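Local coordinates for transcriptional regulator, IclR family (Ruegeria sp. TM1040, PDB 3R4K), which probably binds DNA through an N-terminal winged helix-turn-helix domain and regulates transcription as a member of the IclR family, at residues Y39-E52 against S59-A71. Residues are numbered along the deposited sequence; the frame is centred on the assembly and turned at random.
Sequences YRLMSELQEAGFVE and SYRLGPQVLRLAA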
ATOM      1  N   TYR A  39     -24.664   6.701 -13.065  1.00 40.55           N
ATOM      2  CA  TYR A  39     -25.156   5.422 -12.574  1.00 40.15           C
ATOM      3  C   TYR A  39     -24.585   4.237 -13.374  1.00 43.53           C
ATOM      4  O   TYR A  39     -24.169   3.247 -12.772  1.00 41.44           O
ATOM      5  CB  TYR A  39     -26.696   5.369 -12.594  1.00 43.03           C
ATOM      6  CG  TYR A  39     -27.227   4.088 -11.985  1.00 45.67           C
ATOM      7  CD1 TYR A  39     -27.168   3.872 -10.611  1.00 47.68           C
ATOM      8  CD2 TYR A  39     -27.727   3.060 -12.788  1.00 46.53           C
ATOM      9  CE1 TYR A  39     -27.613   2.674 -10.045  1.00 48.54           C
ATOM     10  CE2 TYR A  39     -28.181   1.860 -12.230  1.00 47.29           C
ATOM     11  CZ  TYR A  39     -28.125   1.673 -10.857  1.00 55.67           C
ATOM     12  OH  TYR A  39     -28.564   0.496 -10.299  1.00 59.72           O
ATOM     13  N   ARG A  40     -24.579   4.344 -14.715  1.00 42.45           N
ATOM     14  CA  ARG A  40     -24.103   3.326 -15.653  1.00 43.18           C
ATOM     15  C   ARG A  40     -22.609   3.041 -15.477  1.00 45.82           C
ATOM     16  O   ARG A  40     -22.199   1.877 -15.469  1.00 46.54           O
ATOM     17  CB  ARG A  40     -24.367   3.784 -17.089  1.00 46.94           C
ATOM     18  CG  ARG A  40     -25.077   2.752 -17.947  1.00 62.58           C
ATOM     19  CD  ARG A  40     -25.289   3.247 -19.373  1.00 79.55           C
ATOM     20  NE  ARG A  40     -26.332   4.279 -19.492  1.00 88.50           N
ATOM     21  CZ  ARG A  40     -26.107   5.547 -19.836  1.00 99.41           C
ATOM     22  NH1 ARG A  40     -24.870   5.965 -20.093  1.00 88.21           N
ATOM     23  NH2 ARG A  40     -27.116   6.403 -19.933  1.00 79.38           N
ATOM     24  N   LEU A  41     -21.814   4.109 -15.342  1.00 39.23           N
ATOM     25  CA  LEU A  41     -20.369   4.067 -15.172  1.00 37.25           C
ATOM     26  C   LEU A  41     -19.997   3.536 -13.785  1.00 37.06           C
ATOM     27  O   LEU A  41     -19.060   2.736 -13.672  1.00 36.79           O
ATOM     28  CB  LEU A  41     -19.760   5.472 -15.393  1.00 37.74           C
ATOM     29  CG  LEU A  41     -19.820   6.053 -16.813  1.00 43.26           C
ATOM     30  CD1 LEU A  41     -19.228   7.452 -16.857  1.00 44.31           C
ATOM     31  CD2 LEU A  41     -19.095   5.175 -17.813  1.00 44.80           C
HETATM   32  N   MSE A  42     -20.732   3.967 -12.729  1.00 28.98           N
HETATM   33  CA  MSE A  42     -20.457   3.506 -11.360  1.00 25.48           C
HETATM   34  C   MSE A  42     -20.827   2.014 -11.192  1.00 33.36           C
HETATM   35  O   MSE A  42     -20.172   1.314 -10.420  1.00 32.53           O
HETATM   36  CB  MSE A  42     -21.160   4.373 -10.314  1.00 25.03           C
HETATM   37  CG  MSE A  42     -20.587   5.783 -10.220  1.00 28.28           C
HETATM   38 SE   MSE A  42     -18.730   5.892  -9.709  0.75 29.97          SE
HETATM   39  CE  MSE A  42     -19.012   5.635  -7.858  1.00 26.87           C
ATOM     40  N   SER A  43     -21.810   1.523 -11.979  1.00 32.86           N
ATOM     41  CA  SER A  43     -22.232   0.118 -11.989  1.00 33.91           C
ATOM     42  C   SER A  43     -21.143  -0.760 -12.587  1.00 39.27           C
ATOM     43  O   SER A  43     -20.857  -1.836 -12.060  1.00 40.36           O
ATOM     44  CB  SER A  43     -23.538  -0.045 -12.762  1.00 37.78           C
ATOM     45  OG  SER A  43     -24.595   0.456 -11.956  1.00 47.39           O
ATOM     46  N   GLU A  44     -20.503  -0.262 -13.657  1.00 35.25           N
ATOM     47  CA  GLU A  44     -19.409  -0.914 -14.349  1.00 34.57           C
ATOM     48  C   GLU A  44     -18.178  -0.970 -13.441  1.00 38.86           C
ATOM     49  O   GLU A  44     -17.480  -1.985 -13.435  1.00 40.60           O
ATOM     50  CB  GLU A  44     -19.096  -0.185 -15.662  1.00 36.40           C
ATOM     51  CG  GLU A  44     -19.823  -0.763 -16.855  1.00 48.67           C
ATOM     52  CD  GLU A  44     -19.355  -0.230 -18.192  1.00 75.46           C
ATOM     53  OE1 GLU A  44     -19.886   0.823 -18.614  1.00 69.66           O
ATOM     54  OE2 GLU A  44     -18.457  -0.855 -18.810  1.00 72.89           O
ATOM     55  N   LEU A  45     -17.936   0.091 -12.647  1.00 33.57           N
ATOM     56  CA  LEU A  45     -16.816   0.146 -11.697  1.00 32.39           C
ATOM     57  C   LEU A  45     -17.083  -0.802 -10.526  1.00 39.68           C
ATOM     58  O   LEU A  45     -16.158  -1.437 -10.028  1.00 40.34           O
ATOM     59  CB  LEU A  45     -16.574   1.572 -11.209  1.00 30.95           C
ATOM     60  CG  LEU A  45     -15.959   2.522 -12.243  1.00 35.11           C
ATOM     61  CD1 LEU A  45     -16.205   3.966 -11.867  1.00 35.78           C
ATOM     62  CD2 LEU A  45     -14.446   2.260 -12.444  1.00 37.45           C
ATOM     63  N   GLN A  46     -18.363  -0.950 -10.146  1.00 37.55           N
ATOM     64  CA  GLN A  46     -18.826  -1.856  -9.099  1.00 37.90           C
ATOM     65  C   GLN A  46     -18.604  -3.328  -9.489  1.00 44.48           C
ATOM     66  O   GLN A  46     -18.116  -4.114  -8.671  1.00 44.65           O
ATOM     67  CB  GLN A  46     -20.299  -1.591  -8.806  1.00 39.20           C
ATOM     68  CG  GLN A  46     -20.775  -2.074  -7.456  1.00 49.13           C
ATOM     69  CD  GLN A  46     -22.250  -1.830  -7.247  1.00 76.70           C
ATOM     70  OE1 GLN A  46     -22.911  -1.064  -7.974  1.00 71.95           O
ATOM     71  NE2 GLN A  46     -22.794  -2.477  -6.224  1.00 75.05           N
ATOM     72  N   GLU A  47     -18.937  -3.694 -10.738  1.00 42.92           N
ATOM     73  CA  GLU A  47     -18.739  -5.062 -11.228  1.00 44.54           C
ATOM     74  C   GLU A  47     -17.235  -5.447 -11.233  1.00 47.13           C
ATOM     75  O   GLU A  47     -16.896  -6.610 -11.022  1.00 47.28           O
ATOM     76  CB  GLU A  47     -19.348  -5.233 -12.622  1.00 47.17           C
ATOM     77  CG  GLU A  47     -19.848  -6.659 -12.853  1.00 67.13           C
ATOM     78  CD  GLU A  47     -21.134  -7.129 -12.174  1.00108.69           C
ATOM     79  OE1 GLU A  47     -21.889  -6.283 -11.636  1.00104.50           O
ATOM     80  OE2 GLU A  47     -21.393  -8.356 -12.196  1.00113.03           O
ATOM     81  N   ALA A  48     -16.351  -4.457 -11.427  1.00 41.77           N
ATOM     82  CA  ALA A  48     -14.896  -4.637 -11.426  1.00 41.27           C
ATOM     83  C   ALA A  48     -14.295  -4.596 -10.016  1.00 43.87           C
ATOM     84  O   ALA A  48     -13.116  -4.887  -9.858  1.00 44.40           O
ATOM     85  CB  ALA A  48     -14.236  -3.583 -12.294  1.00 41.35           C
ATOM     86  N   GLY A  49     -15.096  -4.248  -9.019  1.00 40.29           N
ATOM     87  CA  GLY A  49     -14.666  -4.170  -7.628  1.00 40.32           C
ATOM     88  C   GLY A  49     -13.958  -2.882  -7.257  1.00 44.07           C
ATOM     89  O   GLY A  49     -13.330  -2.820  -6.201  1.00 45.57           O
ATOM     90  N   PHE A  50     -14.054  -1.847  -8.106  1.00 38.19           N
ATOM     91  CA  PHE A  50     -13.418  -0.557  -7.881  1.00 37.03           C
ATOM     92  C   PHE A  50     -14.277   0.327  -7.012  1.00 39.79           C
ATOM     93  O   PHE A  50     -13.724   1.154  -6.305  1.00 39.42           O
ATOM     94  CB  PHE A  50     -13.103   0.120  -9.217  1.00 39.14           C
ATOM     95  CG  PHE A  50     -11.782  -0.358  -9.778  1.00 41.44           C
ATOM     96  CD1 PHE A  50     -11.614  -1.682 -10.191  1.00 45.46           C
ATOM     97  CD2 PHE A  50     -10.709   0.517  -9.920  1.00 43.33           C
ATOM     98  CE1 PHE A  50     -10.385  -2.131 -10.685  1.00 46.08           C
ATOM     99  CE2 PHE A  50      -9.494   0.081 -10.472  1.00 45.93           C
ATOM    100  CZ  PHE A  50      -9.331  -1.244 -10.821  1.00 44.75           C
ATOM    101  N   VAL A  51     -15.614   0.202  -7.089  1.00 36.65           N
ATOM    102  CA  VAL A  51     -16.527   0.955  -6.237  1.00 36.44           C
ATOM    103  C   VAL A  51     -17.554  -0.024  -5.636  1.00 42.49           C
ATOM    104  O   VAL A  51     -17.719  -1.142  -6.131  1.00 40.27           O
ATOM    105  CB  VAL A  51     -17.213   2.192  -6.910  1.00 39.13           C
ATOM    106  CG1 VAL A  51     -16.239   3.025  -7.721  1.00 38.00           C
ATOM    107  CG2 VAL A  51     -18.435   1.811  -7.744  1.00 39.01           C
ATOM    108  N   GLU A  52     -18.224   0.386  -4.553  1.00 42.89           N
ATOM    109  CA  GLU A  52     -19.300  -0.417  -3.980  1.00 44.38           C
ATOM    110  C   GLU A  52     -20.380   0.497  -3.405  1.00 50.44           C
ATOM    111  O   GLU A  52     -20.095   1.642  -3.046  1.00 49.52           O
ATOM    112  CB  GLU A  52     -18.809  -1.461  -2.961  1.00 46.21           C
ATOM    113  CG  GLU A  52     -18.197  -0.943  -1.679  1.00 57.04           C
ATOM    114  CD  GLU A  52     -17.832  -2.046  -0.707  1.00 74.51           C
ATOM    115  OE1 GLU A  52     -17.526  -3.176  -1.153  1.00 83.94           O
ATOM    116  OE2 GLU A  52     -17.838  -1.774   0.513  1.00 57.83           O
ATOM    117  N   SER A  59     -25.432   5.666  -2.282  1.00 60.64           N
ATOM    118  CA  SER A  59     -24.141   6.254  -1.970  1.00 57.14           C
ATOM    119  C   SER A  59     -23.074   5.268  -2.417  1.00 52.34           C
ATOM    120  O   SER A  59     -23.311   4.060  -2.421  1.00 50.96           O
ATOM    121  CB  SER A  59     -24.054   6.542  -0.473  1.00 61.70           C
ATOM    122  OG  SER A  59     -22.764   6.927  -0.028  1.00 72.64           O
ATOM    123  N   TYR A  60     -21.922   5.769  -2.824  1.00 43.85           N
ATOM    124  CA  TYR A  60     -20.828   4.909  -3.242  1.00 40.80           C
ATOM    125  C   TYR A  60     -19.585   5.200  -2.453  1.00 42.42           C
ATOM    126  O   TYR A  60     -19.347   6.341  -2.046  1.00 42.72           O
ATOM    127  CB  TYR A  60     -20.505   5.089  -4.729  1.00 41.13           C
ATOM    128  CG  TYR A  60     -21.646   4.859  -5.695  1.00 43.68           C
ATOM    129  CD1 TYR A  60     -21.924   3.585  -6.187  1.00 44.94           C
ATOM    130  CD2 TYR A  60     -22.376   5.929  -6.210  1.00 45.15           C
ATOM    131  CE1 TYR A  60     -22.936   3.374  -7.119  1.00 44.31           C
ATOM    132  CE2 TYR A  60     -23.383   5.732  -7.151  1.00 45.93           C
ATOM    133  CZ  TYR A  60     -23.653   4.454  -7.610  1.00 51.34           C
ATOM    134  OH  TYR A  60     -24.634   4.255  -8.545  1.00 51.48           O
ATOM    135  N   ARG A  61     -18.778   4.170  -2.263  1.00 36.73           N
ATOM    136  CA  ARG A  61     -17.460   4.258  -1.655  1.00 36.04           C
ATOM    137  C   ARG A  61     -16.533   3.393  -2.495  1.00 39.99           C
ATOM    138  O   ARG A  61     -17.010   2.596  -3.319  1.00 39.85           O
ATOM    139  CB  ARG A  61     -17.462   3.868  -0.176  1.00 35.39           C
ATOM    140  CG  ARG A  61     -17.757   2.411   0.089  1.00 41.89           C
ATOM    141  CD  ARG A  61     -17.728   2.153   1.563  1.00 46.62           C
ATOM    142  NE  ARG A  61     -17.711   0.722   1.845  1.00 51.17           N
ATOM    143  CZ  ARG A  61     -17.845   0.200   3.059  1.00 61.19           C
ATOM    144  NH1 ARG A  61     -18.034   0.989   4.112  1.00 48.70           N
ATOM    145  NH2 ARG A  61     -17.810  -1.117   3.230  1.00 40.57           N
ATOM    146  N   LEU A  62     -15.225   3.553  -2.312  1.00 36.01           N
ATOM    147  CA  LEU A  62     -14.255   2.776  -3.066  1.00 34.78           C
ATOM    148  C   LEU A  62     -14.325   1.284  -2.696  1.00 37.48           C
ATOM    149  O   LEU A  62     -14.694   0.929  -1.578  1.00 37.76           O
ATOM    150  CB  LEU A  62     -12.843   3.344  -2.919  1.00 34.93           C
ATOM    151  CG  LEU A  62     -12.643   4.650  -3.709  1.00 39.99           C
ATOM    152  CD1 LEU A  62     -11.487   5.362  -3.234  1.00 40.52           C
ATOM    153  CD2 LEU A  62     -12.454   4.395  -5.208  1.00 42.46           C
ATOM    154  N   GLY A  63     -14.101   0.446  -3.703  1.00 33.32           N
ATOM    155  CA  GLY A  63     -14.177  -1.010  -3.634  1.00 33.38           C
ATOM    156  C   GLY A  63     -12.898  -1.732  -3.226  1.00 37.59           C
ATOM    157  O   GLY A  63     -11.810  -1.151  -3.195  1.00 38.07           O
ATOM    158  N   PRO A  64     -12.991  -3.046  -2.948  1.00 32.42           N
ATOM    159  CA  PRO A  64     -11.804  -3.775  -2.435  1.00 30.83           C
ATOM    160  C   PRO A  64     -10.776  -4.239  -3.452  1.00 31.30           C
ATOM    161  O   PRO A  64      -9.668  -4.586  -3.054  1.00 31.86           O
ATOM    162  CB  PRO A  64     -12.422  -5.002  -1.770  1.00 33.96           C
ATOM    163  CG  PRO A  64     -13.699  -5.240  -2.533  1.00 38.45           C
ATOM    164  CD  PRO A  64     -14.213  -3.886  -2.915  1.00 32.95           C
ATOM    165  N   GLN A  65     -11.128  -4.302  -4.741  1.00 27.43           N
ATOM    166  CA  GLN A  65     -10.203  -4.825  -5.770  1.00 28.31           C
ATOM    167  C   GLN A  65      -8.961  -3.944  -6.094  1.00 33.73           C
ATOM    168  O   GLN A  65      -8.040  -4.443  -6.737  1.00 36.69           O
ATOM    169  CB  GLN A  65     -10.948  -5.219  -7.047  1.00 30.26           C
ATOM    170  CG  GLN A  65     -11.764  -6.492  -6.775  1.00 38.13           C
ATOM    171  CD  GLN A  65     -12.033  -7.347  -7.968  1.00 54.85           C
ATOM    172  OE1 GLN A  65     -13.196  -7.633  -8.271  1.00 51.88           O
ATOM    173  NE2 GLN A  65     -10.975  -7.849  -8.617  1.00 45.32           N
ATOM    174  N   VAL A  66      -8.873  -2.725  -5.560  1.00 29.84           N
ATOM    175  CA  VAL A  66      -7.729  -1.828  -5.700  1.00 29.42           C
ATOM    176  C   VAL A  66      -6.608  -2.265  -4.765  1.00 32.58           C
ATOM    177  O   VAL A  66      -5.450  -1.899  -4.989  1.00 30.58           O
ATOM    178  CB  VAL A  66      -8.096  -0.323  -5.470  1.00 33.41           C
ATOM    179  CG1 VAL A  66      -9.010   0.200  -6.571  1.00 33.41           C
ATOM    180  CG2 VAL A  66      -8.717  -0.074  -4.095  1.00 33.19           C
ATOM    181  N   LEU A  67      -6.941  -3.048  -3.727  1.00 30.75           N
ATOM    182  CA  LEU A  67      -5.946  -3.456  -2.721  1.00 30.27           C
ATOM    183  C   LEU A  67      -4.846  -4.362  -3.303  1.00 35.38           C
ATOM    184  O   LEU A  67      -3.664  -4.157  -3.003  1.00 36.59           O
ATOM    185  CB  LEU A  67      -6.625  -4.118  -1.512  1.00 30.44           C
ATOM    186  CG  LEU A  67      -7.607  -3.251  -0.689  1.00 32.93           C
ATOM    187  CD1 LEU A  67      -8.189  -4.081   0.425  1.00 35.16           C
ATOM    188  CD2 LEU A  67      -6.949  -1.996  -0.100  1.00 29.85           C
ATOM    189  N   ARG A  68      -5.232  -5.327  -4.144  1.00 32.85           N
ATOM    190  CA  ARG A  68      -4.313  -6.256  -4.811  1.00 33.81           C
ATOM    191  C   ARG A  68      -3.398  -5.509  -5.770  1.00 34.95           C
ATOM    192  O   ARG A  68      -2.200  -5.776  -5.795  1.00 34.91           O
ATOM    193  CB  ARG A  68      -5.097  -7.331  -5.574  1.00 37.97           C
ATOM    194  CG  ARG A  68      -4.296  -8.576  -5.973  1.00 48.77           C
ATOM    195  CD  ARG A  68      -5.044  -9.349  -7.045  1.00 61.32           C
ATOM    196  NE  ARG A  68      -4.243  -9.490  -8.264  1.00 77.19           N
ATOM    197  CZ  ARG A  68      -4.526  -8.917  -9.432  1.00 92.22           C
ATOM    198  NH1 ARG A  68      -5.615  -8.166  -9.570  1.00 81.72           N
ATOM    199  NH2 ARG A  68      -3.731  -9.103 -10.474  1.00 75.49           N
ATOM    200  N   LEU A  69      -3.958  -4.543  -6.520  1.00 30.06           N
ATOM    201  CA  LEU A  69      -3.242  -3.724  -7.502  1.00 29.07           C
ATOM    202  C   LEU A  69      -2.262  -2.778  -6.831  1.00 31.91           C
ATOM    203  O   LEU A  69      -1.166  -2.594  -7.352  1.00 32.53           O
ATOM    204  CB  LEU A  69      -4.229  -2.934  -8.387  1.00 28.21           C
ATOM    205  CG  LEU A  69      -5.222  -3.761  -9.211  1.00 32.48           C
ATOM    206  CD1 LEU A  69      -6.149  -2.856 -10.014  1.00 32.30           C
ATOM    207  CD2 LEU A  69      -4.502  -4.802 -10.098  1.00 31.72           C
ATOM    208  N   ALA A  70      -2.630  -2.199  -5.673  1.00 26.96           N
ATOM    209  CA  ALA A  70      -1.725  -1.333  -4.925  1.00 26.06           C
ATOM    210  C   ALA A  70      -0.501  -2.111  -4.435  1.00 30.25           C
ATOM    211  O   ALA A  70       0.617  -1.595  -4.498  1.00 29.05           O
ATOM    212  CB  ALA A  70      -2.445  -0.704  -3.756  1.00 26.67           C
ATOM    213  N   ALA A  71      -0.704  -3.381  -3.993  1.00 28.04           N
ATOM    214  CA  ALA A  71       0.379  -4.246  -3.509  1.00 27.60           C
ATOM    215  C   ALA A  71       1.389  -4.559  -4.625  1.00 30.61           C
ATOM    216  O   ALA A  71       2.606  -4.578  -4.388  1.00 29.94           O
ATOM    217  CB  ALA A  71      -0.200  -5.530  -2.946  1.00 29.71           C
TER
HETATM  218  O   HOH W   1     -24.281   1.793  -9.689  1.00 38.48           O
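Tyr39 meets Tyr60 through its ring atom CD1, which lies 3.3 Å from Tyr60 OH, the two side chains crossing at about a right angle. Met42, a selenomethionine, bends at chi2 and chi3 (-61° and -79°), folding CE back over one face of the Tyr60 ring, 3.5 Å from Tyr60 CG; its flexible, polarisable chain suits this CH-pi and Met-aromatic contact. At the far end of that ring, a water joins Tyr60 OH to Ser43 OG and gives the phenol a polar partner. Gly49, the first residue after the helix to leave helical backbone angles, forms a Schellman motif; glycine accepts the positive phi, and a side chain would collide with Gln65 CG. Gly49 O accepts a hydrogen bond from Gln65 N at 3.0 Å. Phe50 O takes Gly63 N at 2.7 Å, from above the carbonyl plane; Gly63 suits this spot because a side chain would run into Gly49 O and the backbone of Phe50 and Val51. Val66 CG1 sits over one face of the Phe50 ring, and Leu69 CD1 touches Phe50 CZ at 3.7 Å. Val51 and Leu62 make an antiparallel non-hydrogen-bonded pair, Glu52 and Arg61 a hydrogen-bonded one whose extended side chains run alongside each other. Arg61 NE and NH2 both grip Glu52 OE2, each at 2.8 Å, with carboxylate and guanidinium only 17° from coplanar. A leucine in place of Arg61 would probably cost that carboxylate both donors and leave Glu52 freer to turn. Arg73 of the second subunit also bridges Glu52 OE2, tying the pair to that subunit. The hairpin of strands 51-54 and 59-62 is the wing of a winged helix-turn-helix; strand 59-62 is hydrogen-bonded on its other side to strand 21-23, through Tyr60 and Ile22, helix 24-31 packs on Tyr60, and helix 66-76 leads away.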